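Local coordinates for protein methylocystis parvus OBBP MbnE (PDB 5ICQ) that probably binds the copper-chelating peptide methanobactin in the periplasm, as a solute-binding protein working alongside a membrane transport system, at residues M511-A516 with A527-P532; G64-G69 with Y258-I263; L38-A43 with E106-Y111; P133-S138 with N245-D250. All coordinates share one frame; numbering follows the deposited sequence.

Interaction 1 of 4, residues M511-A516 with A527-P532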
loop_
_atom_site.group_PDB
_atom_site.type_symbol
_atom_site.label_atom_id
_atom_site.label_comp_id
_atom_site.label_asym_id
_atom_site.label_seq_id
_atom_site.Cartn_x
_atom_site.Cartn_y
_atom_site.Cartn_z
ATOM N N MET A 511 -6.153 -10.883 6.367
ATOM C CA MET A 511 -7.210 -10.851 5.363
ATOM C C MET A 511 -6.750 -11.521 4.077
ATOM O O MET A 511 -7.529 -12.216 3.420
ATOM C CB MET A 511 -7.640 -9.407 5.083
ATOM C CG MET A 511 -7.783 -8.568 6.347
ATOM S SD MET A 511 -8.381 -6.897 6.017
ATOM C CE MET A 511 -7.122 -6.221 4.956
ATOM N N ARG A 512 -5.480 -11.335 3.715
ATOM C CA ARG A 512 -4.966 -11.835 2.440
ATOM C C ARG A 512 -4.582 -13.312 2.470
ATOM O O ARG A 512 -4.579 -13.958 1.416
ATOM C CB ARG A 512 -3.721 -11.056 2.030
ATOM C CG ARG A 512 -3.902 -9.560 1.882
ATOM C CD ARG A 512 -2.537 -8.907 1.800
ATOM N NE ARG A 512 -2.621 -7.459 1.608
ATOM C CZ ARG A 512 -1.577 -6.685 1.317
ATOM N NH1 ARG A 512 -0.369 -7.217 1.174
ATOM N NH2 ARG A 512 -1.740 -5.377 1.154
ATOM N N TRP A 513 -4.179 -13.845 3.630
ATOM C CA TRP A 513 -3.520 -15.154 3.639
ATOM C C TRP A 513 -3.968 -16.116 4.735
ATOM O O TRP A 513 -3.517 -17.262 4.710
ATOM C CB TRP A 513 -1.987 -14.979 3.740
ATOM C CG TRP A 513 -1.407 -14.337 2.508
ATOM C CD1 TRP A 513 -0.922 -13.061 2.383
ATOM C CD2 TRP A 513 -1.288 -14.943 1.208
ATOM N NE1 TRP A 513 -0.512 -12.840 1.080
ATOM C CE2 TRP A 513 -0.720 -13.983 0.345
ATOM C CE3 TRP A 513 -1.603 -16.209 0.698
ATOM C CZ2 TRP A 513 -0.462 -14.252 -1.006
ATOM C CZ3 TRP A 513 -1.341 -16.478 -0.644
ATOM C CH2 TRP A 513 -0.788 -15.498 -1.482
ATOM N N SER A 514 -4.817 -15.720 5.684
ATOM C CA SER A 514 -5.144 -16.613 6.793
ATOM C C SER A 514 -6.131 -17.691 6.360
ATOM O O SER A 514 -6.953 -17.493 5.458
ATOM C CB SER A 514 -5.729 -15.838 7.978
ATOM O OG SER A 514 -7.049 -15.426 7.682
ATOM N N SER A 515 -6.038 -18.848 7.027
ATOM C CA SER A 515 -6.999 -19.928 6.794
ATOM C C SER A 515 -8.427 -19.445 7.013
ATOM O O SER A 515 -9.356 -19.884 6.322
ATOM C CB SER A 515 -6.713 -21.095 7.741
ATOM O OG SER A 515 -5.425 -21.637 7.522
ATOM N N ALA A 516 -8.619 -18.559 7.994
ATOM C CA ALA A 516 -9.961 -18.084 8.341
ATOM C C ALA A 516 -10.638 -17.363 7.177
ATOM O O ALA A 516 -11.870 -17.392 7.069
ATOM C CB ALA A 516 -9.888 -17.161 9.558
ATOM N N ALA A 527 -6.132 -16.954 -3.455
ATOM C CA ALA A 527 -5.637 -18.302 -3.711
ATOM C C ALA A 527 -6.315 -19.355 -2.845
ATOM O O ALA A 527 -6.242 -20.548 -3.168
ATOM C CB ALA A 527 -4.122 -18.354 -3.492
ATOM N N GLY A 528 -6.970 -18.952 -1.758
ATOM C CA GLY A 528 -7.506 -19.939 -0.837
ATOM C C GLY A 528 -6.446 -20.597 0.019
ATOM O O GLY A 528 -6.593 -21.767 0.384
ATOM N N ALA A 529 -5.385 -19.871 0.357
ATOM C CA ALA A 529 -4.334 -20.422 1.203
ATOM C C ALA A 529 -4.885 -20.702 2.592
ATOM O O ALA A 529 -5.507 -19.832 3.202
ATOM C CB ALA A 529 -3.157 -19.454 1.287
ATOM N N ALA A 530 -4.656 -21.922 3.099
ATOM C CA ALA A 530 -5.144 -22.305 4.432
ATOM C C ALA A 530 -4.081 -23.211 5.052
ATOM O O ALA A 530 -4.201 -24.439 5.057
ATOM C CB ALA A 530 -6.515 -22.978 4.360
ATOM N N SER A 531 -3.040 -22.583 5.600
ATOM C CA SER A 531 -1.844 -23.278 6.064
ATOM C C SER A 531 -1.595 -22.915 7.522
ATOM O O SER A 531 -1.508 -21.724 7.852
ATOM C CB SER A 531 -0.622 -22.888 5.222
ATOM O OG SER A 531 0.577 -23.113 5.953
ATOM N N PRO A 532 -1.470 -23.893 8.419
ATOM C CA PRO A 532 -1.125 -23.543 9.806
ATOM C C PRO A 532 0.191 -22.799 9.915
ATOM O O PRO A 532 0.351 -21.983 10.829
ATOM C CB PRO A 532 -1.062 -24.907 10.514
ATOM C CG PRO A 532 -1.901 -25.823 9.667
ATOM C CD PRO A 532 -1.732 -25.331 8.243
HETATM O O HOH W 1 -4.292 -15.607 -1.449
HETATM O O HOH W 2 -3.110 -19.787 5.792
#
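Trp513 and Ala529 meet at the rim of the indole. The methyl CB of Ala529 lies close to the ring plane, 3.6 Å from Trp513 CE3, so the benzo edge is abutted and not overlaid. With chi1 at -67°, Trp513 CG stands beside its own backbone N and opposite its carbonyl carbon, which swings the six-membered ring toward 527-532 although CB itself leaves the backbone away from it. Ala527 CB adds a looser, oblique touch at 4.4 Å from Trp513 CZ3.

Ser515 makes the second point of contact. Its chi1 of -62° brings Ser515 OG against the backbone of the other segment, 3.2 Å from Ala530 CA, while its CB packs near the Ala530 methyl. OG is equally near Ser531 N, but the angle is too poor for a hydrogen bond; its polar partner is Asp535 of the helix 532-543. Ser531 stands at the N-cap of that helix, where its OG accepts from Ile534 N.

Two waters link the main chains. One accepts from Ala527 N at 3.0 Å, donates weakly to Arg512 O and lies above an indole face, toward the rim. The other takes the N-H of Ser531 at 2.8 Å and lies 2.8 Å from Trp513 O, to which it can donate. The indole is further fixed by Tyr499, stacked with it, and by Phe366, whose ring is nearly perpendicular.

The end of helix 508-513 thus meets the loop leading into helix 532-543 without a direct hydrogen bond between the two segments; the two waters join their backbones, as does Asn525, whose ND2 bonds Ala529 O and, weakly, Ser514 O.

Interaction 2 of 4, residues G64-G69 with Y258-I263. With SO4 (sulfate ion), chain B.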
loop_
_atom_site.group_PDB
_atom_site.type_symbol
_atom_site.label_atom_id
_atom_site.label_comp_id
_atom_site.label_asym_id
_atom_site.label_seq_id
_atom_site.Cartn_x
_atom_site.Cartn_y
_atom_site.Cartn_z
ATOM N N GLY A 64 2.985 31.017 -3.203
ATOM C CA GLY A 64 2.731 30.471 -4.519
ATOM C C GLY A 64 1.596 29.463 -4.546
ATOM O O GLY A 64 1.104 28.989 -3.518
ATOM N N ARG A 65 1.166 29.137 -5.766
ATOM C CA ARG A 65 0.114 28.158 -5.997
ATOM C C ARG A 65 0.706 26.917 -6.650
ATOM O O ARG A 65 1.368 27.017 -7.689
ATOM C CB ARG A 65 -0.989 28.735 -6.886
ATOM C CG ARG A 65 -2.015 27.696 -7.360
ATOM C CD ARG A 65 -3.156 28.321 -8.189
ATOM N NE ARG A 65 -3.982 29.234 -7.400
ATOM C CZ ARG A 65 -5.207 29.622 -7.743
ATOM N NH1 ARG A 65 -5.755 29.167 -8.863
ATOM N NH2 ARG A 65 -5.892 30.460 -6.966
ATOM N N LEU A 66 0.465 25.754 -6.053
ATOM C CA LEU A 66 0.814 24.486 -6.694
ATOM C C LEU A 66 -0.377 23.994 -7.504
ATOM O O LEU A 66 -1.496 23.941 -6.991
ATOM C CB LEU A 66 1.202 23.428 -5.662
ATOM C CG LEU A 66 1.459 22.000 -6.167
ATOM C CD1 LEU A 66 2.728 21.935 -7.041
ATOM C CD2 LEU A 66 1.558 21.035 -4.984
ATOM N N ARG A 67 -0.138 23.631 -8.764
ATOM C CA ARG A 67 -1.178 23.061 -9.609
ATOM C C ARG A 67 -0.928 21.565 -9.714
ATOM O O ARG A 67 0.072 21.132 -10.307
ATOM C CB ARG A 67 -1.215 23.711 -10.991
ATOM C CG ARG A 67 -1.742 25.149 -11.000
ATOM C CD ARG A 67 -0.611 26.139 -10.805
ATOM N NE ARG A 67 0.514 25.813 -11.672
ATOM C CZ ARG A 67 0.595 26.137 -12.957
ATOM N NH1 ARG A 67 -0.383 26.824 -13.538
ATOM N NH2 ARG A 67 1.662 25.776 -13.660
ATOM N N VAL A 68 -1.850 20.794 -9.139
ATOM C CA VAL A 68 -1.814 19.339 -9.073
ATOM C C VAL A 68 -2.866 18.789 -10.026
ATOM O O VAL A 68 -3.976 19.331 -10.116
ATOM C CB VAL A 68 -2.088 18.873 -7.626
ATOM C CG1 VAL A 68 -2.399 17.392 -7.572
ATOM C CG2 VAL A 68 -0.907 19.212 -6.731
ATOM N N GLY A 69 -2.514 17.732 -10.750
ATOM C CA GLY A 69 -3.450 17.099 -11.664
ATOM C C GLY A 69 -3.660 15.632 -11.345
ATOM O O GLY A 69 -2.701 14.883 -11.128
ATOM N N TYR A 258 4.094 22.174 4.080
ATOM C CA TYR A 258 2.974 23.055 3.742
ATOM C C TYR A 258 3.465 24.464 3.397
ATOM O O TYR A 258 3.181 25.453 4.074
ATOM C CB TYR A 258 1.948 23.103 4.877
ATOM C CG TYR A 258 1.704 21.767 5.504
ATOM C CD1 TYR A 258 1.166 20.716 4.765
ATOM C CD2 TYR A 258 1.993 21.558 6.843
ATOM C CE1 TYR A 258 0.925 19.490 5.359
ATOM C CE2 TYR A 258 1.765 20.346 7.438
ATOM C CZ TYR A 258 1.236 19.320 6.702
ATOM O OH TYR A 258 1.014 18.113 7.324
ATOM N N ASN A 259 4.185 24.526 2.293
ATOM C CA ASN A 259 4.867 25.750 1.903
ATOM C C ASN A 259 4.104 26.574 0.885
ATOM O O ASN A 259 4.190 27.811 0.916
ATOM C CB ASN A 259 6.250 25.384 1.376
ATOM C CG ASN A 259 7.019 24.593 2.402
ATOM O OD1 ASN A 259 7.166 25.050 3.539
ATOM N ND2 ASN A 259 7.423 23.371 2.054
ATOM N N PHE A 260 3.350 25.927 0.002
ATOM C CA PHE A 260 2.542 26.661 -0.959
ATOM C C PHE A 260 1.422 27.397 -0.241
ATOM O O PHE A 260 0.851 26.895 0.733
ATOM C CB PHE A 260 1.962 25.709 -2.004
ATOM C CG PHE A 260 3.008 24.951 -2.765
ATOM C CD1 PHE A 260 3.745 25.585 -3.749
ATOM C CD2 PHE A 260 3.264 23.609 -2.485
ATOM C CE1 PHE A 260 4.723 24.907 -4.456
ATOM C CE2 PHE A 260 4.242 22.919 -3.185
ATOM C CZ PHE A 260 4.975 23.574 -4.175
ATOM N N ASP A 261 1.109 28.603 -0.727
ATOM C CA ASP A 261 -0.015 29.341 -0.161
ATOM C C ASP A 261 -1.343 28.764 -0.628
ATOM O O ASP A 261 -2.348 28.865 0.086
ATOM C CB ASP A 261 0.080 30.826 -0.526
ATOM C CG ASP A 261 1.106 31.583 0.328
ATOM O OD1 ASP A 261 1.570 31.034 1.356
ATOM O OD2 ASP A 261 1.433 32.741 -0.015
ATOM N N GLU A 262 -1.360 28.133 -1.799
ATOM C CA GLU A 262 -2.568 27.556 -2.366
ATOM C C GLU A 262 -2.209 26.279 -3.098
ATOM O O GLU A 262 -1.134 26.173 -3.693
ATOM C CB GLU A 262 -3.258 28.509 -3.363
ATOM C CG GLU A 262 -3.970 29.688 -2.725
ATOM C CD GLU A 262 -4.226 30.810 -3.711
ATOM O OE1 GLU A 262 -4.125 31.986 -3.306
ATOM O OE2 GLU A 262 -4.514 30.517 -4.891
ATOM N N ILE A 263 -3.127 25.318 -3.069
ATOM C CA ILE A 263 -2.988 24.071 -3.811
ATOM C C ILE A 263 -4.258 23.884 -4.627
ATOM O O ILE A 263 -5.349 23.785 -4.054
ATOM C CB ILE A 263 -2.779 22.861 -2.894
ATOM C CG1 ILE A 263 -1.551 23.080 -2.000
ATOM C CG2 ILE A 263 -2.648 21.588 -3.757
ATOM C CD1 ILE A 263 -1.491 22.131 -0.830
HETATM S S SO4 B . -9.154 30.903 -9.051
HETATM O O1 SO4 B . -10.141 31.198 -8.019
HETATM O O2 SO4 B . -9.737 30.075 -10.100
HETATM O O3 SO4 B . -8.668 32.144 -9.653
HETATM O O4 SO4 B . -8.044 30.196 -8.431
#
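A parallel strand pair at the edge of a four-stranded mixed sheet is built here, Arg65 standing beside Glu262 and Leu66 beside Ile263. Leu66 N donates to Glu262 O at 2.9 Å, and Glu262 N to Gly64 O at 3.1 Å. Gly64 O also takes a weak bond from Asp261 N, so one carbonyl serves two successive amides where the loop turns into the strand.

On the face bearing Arg65 and Glu262, the side chains form a salt bridge. Arg65 runs out extended and then bends at chi3 (-65°), which turns NE and NH2 toward the same oxygen: Arg65 NE lies 2.9 Å from Glu262 OE2, while the 2.5 Å from NH2 to that oxygen is short enough to be read with caution. Both nitrogens meet the one oxygen OE2, and with the guanidinium and carboxylate planes 60° apart the groups are not coplanar. NH1 and NH2 both donate to sulfate O4, again over very short distances; the ion, probably from the crystallisation liquor, is also bonded by Arg237.

On the other face, Leu66 CB sits 3.6 Å from the centroid of the Phe260 ring, 7° off its normal, a CH-pi contact over the middle of the ring. Val68 CG2 touches Ile263 CG2 at 4.2 Å.

Strand 65-71 is the outermost of the four strands on its side, next to 262-268, which is followed by 237-242 and 227-233; Ile584 of strand 584-585 touches both Leu66 and Phe260, and Tyr227 touches Ile263.

Interaction 3 of 4, residues L38-A43 with E106-Y111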
loop_
_atom_site.group_PDB
_atom_site.type_symbol
_atom_site.label_atom_id
_atom_site.label_comp_id
_atom_site.label_asym_id
_atom_site.label_seq_id
_atom_site.Cartn_x
_atom_site.Cartn_y
_atom_site.Cartn_z
ATOM N N LEU A 38 6.061 7.018 19.115
ATOM C CA LEU A 38 5.514 5.671 19.190
ATOM C C LEU A 38 5.891 4.954 17.902
ATOM O O LEU A 38 5.375 5.303 16.833
ATOM C CB LEU A 38 3.997 5.709 19.368
ATOM C CG LEU A 38 3.297 4.353 19.406
ATOM C CD1 LEU A 38 3.877 3.504 20.509
ATOM C CD2 LEU A 38 1.797 4.547 19.599
ATOM N N ALA A 39 6.794 3.976 17.997
ATOM C CA ALA A 39 7.138 3.119 16.867
ATOM C C ALA A 39 6.374 1.809 16.981
ATOM O O ALA A 39 6.194 1.283 18.083
ATOM C CB ALA A 39 8.642 2.828 16.818
ATOM N N MET A 40 5.937 1.273 15.833
ATOM C CA MET A 40 5.236 -0.008 15.860
ATOM C C MET A 40 6.116 -1.091 16.474
ATOM O O MET A 40 5.651 -1.882 17.308
ATOM C CB MET A 40 4.796 -0.417 14.449
ATOM C CG MET A 40 4.065 -1.765 14.408
ATOM S SD MET A 40 2.616 -1.780 15.518
ATOM C CE MET A 40 2.396 -3.542 15.785
ATOM N N HIS A 41 7.393 -1.134 16.074
ATOM C CA HIS A 41 8.380 -2.061 16.611
ATOM C C HIS A 41 9.630 -1.294 17.013
ATOM O O HIS A 41 10.083 -0.403 16.290
ATOM C CB HIS A 41 8.751 -3.154 15.590
ATOM C CG HIS A 41 7.571 -3.853 15.000
ATOM N ND1 HIS A 41 6.888 -4.852 15.664
ATOM C CD2 HIS A 41 6.946 -3.695 13.809
ATOM C CE1 HIS A 41 5.896 -5.281 14.907
ATOM N NE2 HIS A 41 5.905 -4.594 13.779
ATOM N N GLY A 42 10.189 -1.645 18.167
ATOM C CA GLY A 42 11.380 -0.943 18.584
ATOM C C GLY A 42 11.040 0.448 19.084
ATOM O O GLY A 42 9.916 0.730 19.509
ATOM N N ALA A 43 12.036 1.334 19.017
ATOM C CA ALA A 43 12.029 2.679 19.572
ATOM C C ALA A 43 11.962 3.724 18.463
ATOM O O ALA A 43 12.506 3.512 17.375
ATOM C CB ALA A 43 13.286 2.932 20.414
ATOM N N GLU A 106 10.615 6.349 8.669
ATOM C CA GLU A 106 10.677 5.105 9.421
ATOM C C GLU A 106 9.566 4.190 8.930
ATOM O O GLU A 106 8.600 4.659 8.318
ATOM C CB GLU A 106 10.534 5.367 10.925
ATOM C CG GLU A 106 11.679 6.211 11.508
ATOM C CD GLU A 106 11.450 6.606 12.965
ATOM O OE1 GLU A 106 11.411 5.721 13.842
ATOM O OE2 GLU A 106 11.304 7.814 13.232
ATOM N N PRO A 107 9.683 2.873 9.148
ATOM C CA PRO A 107 8.608 1.971 8.682
ATOM C C PRO A 107 7.238 2.330 9.237
ATOM O O PRO A 107 6.267 2.448 8.476
ATOM C CB PRO A 107 9.075 0.585 9.166
ATOM C CG PRO A 107 10.546 0.701 9.345
ATOM C CD PRO A 107 10.832 2.136 9.710
ATOM N N PHE A 108 7.129 2.515 10.550
ATOM C CA PHE A 108 5.857 2.884 11.164
ATOM C C PHE A 108 6.111 3.539 12.520
ATOM O O PHE A 108 6.063 2.865 13.556
ATOM C CB PHE A 108 4.965 1.640 11.314
ATOM C CG PHE A 108 3.491 1.941 11.552
ATOM C CD1 PHE A 108 3.016 3.245 11.615
ATOM C CD2 PHE A 108 2.584 0.898 11.722
ATOM C CE1 PHE A 108 1.655 3.504 11.833
ATOM C CE2 PHE A 108 1.234 1.148 11.950
ATOM C CZ PHE A 108 0.768 2.454 12.005
ATOM N N THR A 109 6.391 4.847 12.528
ATOM C CA THR A 109 6.630 5.587 13.765
ATOM C C THR A 109 5.835 6.881 13.734
ATOM O O THR A 109 5.763 7.548 12.695
ATOM C CB THR A 109 8.121 5.911 13.990
ATOM O OG1 THR A 109 8.891 4.702 14.005
ATOM C CG2 THR A 109 8.329 6.622 15.336
ATOM N N LEU A 110 5.227 7.219 14.874
ATOM C CA LEU A 110 4.362 8.385 15.006
ATOM C C LEU A 110 4.961 9.382 15.988
ATOM O O LEU A 110 5.582 8.991 16.975
ATOM C CB LEU A 110 2.974 7.977 15.502
ATOM C CG LEU A 110 2.315 6.884 14.666
ATOM C CD1 LEU A 110 0.992 6.485 15.308
ATOM C CD2 LEU A 110 2.092 7.384 13.237
ATOM N N TYR A 111 4.733 10.671 15.736
ATOM C CA TYR A 111 5.260 11.758 16.547
ATOM C C TYR A 111 4.145 12.743 16.870
ATOM O O TYR A 111 3.081 12.697 16.249
ATOM C CB TYR A 111 6.420 12.448 15.815
ATOM C CG TYR A 111 7.626 11.526 15.726
ATOM C CD1 TYR A 111 8.480 11.361 16.815
ATOM C CD2 TYR A 111 7.890 10.797 14.562
ATOM C CE1 TYR A 111 9.585 10.497 16.745
ATOM C CE2 TYR A 111 8.996 9.938 14.475
ATOM C CZ TYR A 111 9.830 9.788 15.581
ATOM O OH TYR A 111 10.925 8.924 15.524
#
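Leu38 and Leu110 exchange two backbone hydrogen bonds, Leu38 N to Leu110 O at 2.9 Å and Leu110 N to Leu38 O at 2.7 Å. A third follows where the short strand ends: Met40 N reaches Phe108 O at 2.8 Å, in line with the C=O bond (178° at the oxygen). These bonds make strand 38-39 an antiparallel partner of strand 109-120, in a sheet where 109-120 also pairs with 100-103 and 126-131; Ala39 and Thr109 form the non-hydrogen-bonded pair between them.

Apolar contact comes from Met40, whose CB lies 3.7 Å from Phe108 CD2. Met40 CG, anti to the backbone N, lies over a face of the neighbouring His41 ring; the bend at chi2 (56°) then leaves Met40 SD 5.5 Å from the Phe108 ring centroid, an oblique Met-aromatic contact 48° off the normal. Leu195 of helix 193-198 packs on both Met40 and Phe108.

Polar side chains meet on the Ala39 and Thr109 face. Thr109 OG1, beside the methyl of Ala39, donates to Glu106 OE1 at 2.7 Å from above the carboxylate plane, whereas Tyr111 OH donates to the syn lone pair of Glu106 OE2 at 2.6 Å. The buried carboxylate has a further donor in Gln45 N, which bonds to OE1.

Interaction 4 of 4, residues P133-S138 with N245-D250; sequences PRAHFS and NYWGAD
Trp247 lies across Ala135 and His136. Trp247 CB sits over the face of the His136 imidazole, 3.7 Å from the centroid, a CH-pi contact that also brings it 3.5 Å from Arg134 O. Chi1 of 78° places CG between the backbone N and carbonyl carbon, laying the indole over Ala135. Trp247 CD1, on the pyrrole side, is 3.4 Å from His136 O. NE1 finds its partner in Gln97 OE1. Trp247 CD2 lies 3.5 Å from Ala135 CA, and the Ala135 methyl lies over the face of the six-membered ring, a CH-pi contact with Ala135 CB 3.8 Å from the Trp247 ring centroid and 8° off the normal. Trp247 CE3 touches Arg134 CB at 4.1 Å. Leu113 and Ile114 of strand 109-120 also pack on the indole.

The edge of the Trp247 indole points at the face of the His136 imidazole, planes 64° apart, in an edge-to-face pair. The imidazole is held in rotation by ND1 donating to Phe137 O, almost in the ring plane. Water bridges His136 O to Trp247 N, and another water lies between His136 NE2 and Asn245 O.

Trp247 is the second residue of a type I beta turn from Tyr246 to Ala249, so the arrangement is that of a turn whose aromatic side chain docks onto a neighbouring loop at the protein surface.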
loop_
_atom_site.group_PDB
_atom_site.type_symbol
_atom_site.label_atom_id
_atom_site.label_comp_id
_atom_site.label_asym_id
_atom_site.label_seq_id
_atom_site.Cartn_x
_atom_site.Cartn_y
_atom_site.Cartn_z
ATOM N N PRO A 133 -2.892 21.876 24.254
ATOM C CA PRO A 133 -3.867 22.955 24.476
ATOM C C PRO A 133 -3.814 24.053 23.422
ATOM O O PRO A 133 -4.741 24.875 23.362
ATOM C CB PRO A 133 -3.490 23.488 25.869
ATOM C CG PRO A 133 -2.044 23.146 26.023
ATOM C CD PRO A 133 -1.843 21.840 25.292
ATOM N N ARG A 134 -2.775 24.087 22.585
ATOM C CA ARG A 134 -2.721 25.037 21.479
ATOM C C ARG A 134 -3.626 24.646 20.313
ATOM O O ARG A 134 -3.913 25.490 19.458
ATOM C CB ARG A 134 -1.283 25.165 20.964
ATOM C CG ARG A 134 -0.257 25.630 21.985
ATOM C CD ARG A 134 1.175 25.473 21.435
ATOM N NE ARG A 134 1.671 24.097 21.564
ATOM C CZ ARG A 134 2.897 23.700 21.230
ATOM N NH1 ARG A 134 3.780 24.570 20.747
ATOM N NH2 ARG A 134 3.250 22.431 21.392
ATOM N N ALA A 135 -4.073 23.396 20.245
ATOM C CA ALA A 135 -4.735 22.905 19.040
ATOM C C ALA A 135 -6.134 23.494 18.890
ATOM O O ALA A 135 -6.910 23.529 19.849
ATOM C CB ALA A 135 -4.824 21.376 19.076
ATOM N N HIS A 136 -6.467 23.930 17.671
ATOM C CA HIS A 136 -7.816 24.417 17.395
ATOM C C HIS A 136 -8.188 24.143 15.949
ATOM O O HIS A 136 -7.321 24.002 15.083
ATOM C CB HIS A 136 -7.976 25.919 17.706
ATOM C CG HIS A 136 -7.020 26.817 16.986
ATOM N ND1 HIS A 136 -7.168 27.165 15.658
ATOM C CD2 HIS A 136 -5.932 27.494 17.431
ATOM C CE1 HIS A 136 -6.195 27.991 15.310
ATOM N NE2 HIS A 136 -5.431 28.204 16.367
ATOM N N PHE A 137 -9.494 24.046 15.699
ATOM C CA PHE A 137 -9.961 23.922 14.329
ATOM C C PHE A 137 -9.787 25.261 13.620
ATOM O O PHE A 137 -9.447 26.280 14.233
ATOM C CB PHE A 137 -11.420 23.448 14.293
ATOM C CG PHE A 137 -11.626 22.086 14.903
ATOM C CD1 PHE A 137 -12.116 21.947 16.199
ATOM C CD2 PHE A 137 -11.298 20.941 14.188
ATOM C CE1 PHE A 137 -12.300 20.688 16.756
ATOM C CE2 PHE A 137 -11.470 19.683 14.745
ATOM C CZ PHE A 137 -11.957 19.553 16.022
ATOM N N SER A 138 -10.018 25.257 12.308
ATOM C CA SER A 138 -9.704 26.445 11.528
ATOM C C SER A 138 -10.686 27.585 11.757
ATOM O O SER A 138 -10.427 28.695 11.279
ATOM C CB SER A 138 -9.624 26.097 10.039
ATOM O OG SER A 138 -10.899 25.819 9.507
ATOM N N ASN A 245 -3.629 31.194 10.342
ATOM C CA ASN A 245 -3.526 31.003 11.784
ATOM C C ASN A 245 -3.479 29.532 12.179
ATOM O O ASN A 245 -3.757 29.190 13.336
ATOM C CB ASN A 245 -4.689 31.726 12.453
ATOM C CG ASN A 245 -4.713 33.193 12.082
ATOM O OD1 ASN A 245 -3.794 33.928 12.432
ATOM N ND2 ASN A 245 -5.749 33.624 11.371
ATOM N N TYR A 246 -3.120 28.658 11.238
ATOM C CA TYR A 246 -2.984 27.229 11.508
ATOM C C TYR A 246 -2.277 26.967 12.839
ATOM O O TYR A 246 -1.153 27.426 13.063
ATOM C CB TYR A 246 -2.223 26.565 10.352
ATOM C CG TYR A 246 -1.765 25.167 10.694
ATOM C CD1 TYR A 246 -2.640 24.249 11.276
ATOM C CD2 TYR A 246 -0.451 24.766 10.444
ATOM C CE1 TYR A 246 -2.211 22.976 11.628
ATOM C CE2 TYR A 246 -0.022 23.491 10.769
ATOM C CZ TYR A 246 -0.897 22.609 11.362
ATOM O OH TYR A 246 -0.456 21.353 11.699
ATOM N N TRP A 247 -2.949 26.244 13.740
ATOM C CA TRP A 247 -2.459 26.122 15.117
ATOM C C TRP A 247 -1.079 25.475 15.193
ATOM O O TRP A 247 -0.286 25.795 16.093
ATOM C CB TRP A 247 -3.457 25.310 15.962
ATOM C CG TRP A 247 -3.338 23.840 15.714
ATOM C CD1 TRP A 247 -4.008 23.106 14.776
ATOM C CD2 TRP A 247 -2.465 22.923 16.395
ATOM N NE1 TRP A 247 -3.604 21.787 14.829
ATOM C CE2 TRP A 247 -2.661 21.649 15.816
ATOM C CE3 TRP A 247 -1.535 23.059 17.433
ATOM C CZ2 TRP A 247 -1.972 20.513 16.249
ATOM C CZ3 TRP A 247 -0.855 21.924 17.868
ATOM C CH2 TRP A 247 -1.072 20.675 17.272
ATOM N N GLY A 248 -0.773 24.558 14.276
ATOM C CA GLY A 248 0.396 23.707 14.431
ATOM C C GLY A 248 1.577 24.061 13.549
ATOM O O GLY A 248 2.468 23.235 13.339
ATOM N N ALA A 249 1.612 25.304 13.056
ATOM C CA ALA A 249 2.600 25.669 12.046
ATOM C C ALA A 249 4.030 25.493 12.555
ATOM O O ALA A 249 4.936 25.237 11.753
ATOM C CB ALA A 249 2.375 27.114 11.584
ATOM N N ASP A 250 4.254 25.602 13.869
ATOM C CA ASP A 250 5.597 25.480 14.434
ATOM C C ASP A 250 5.755 24.235 15.312
ATOM O O ASP A 250 6.702 24.139 16.103
ATOM C CB ASP A 250 5.966 26.751 15.206
ATOM C CG ASP A 250 7.445 26.810 15.566
ATOM O OD1 ASP A 250 8.297 26.603 14.671
ATOM O OD2 ASP A 250 7.750 27.044 16.753
HETATM O O HOH W 3 6.530 23.886 19.153
HETATM O O HOH W 4 -5.799 25.573 13.304
HETATM O O HOH W 5 -3.492 30.131 15.901
#

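In the fold
Interactions 2 and 4 lie on the same side of the chain's centre, their centres 20 Å apart and nearest atoms about 5 Å. Loop 245-250 runs between strands 237-242 and 262-268, so the turn of interaction 4 connects two strands of the sheet that interaction 2 edges. Strand 109-120 links interactions 3 and 4: it pairs with strand 38-39 in one, and in the other its Leu113 and Ile114 receive Trp247; their centres are 24 Å apart. Interaction 1 stands across the chain's centre from interactions 2 and 4, at 44 and 45 Å between centres, and 28 Å from interaction 3. The bound ion is a sulfate, at interaction 2.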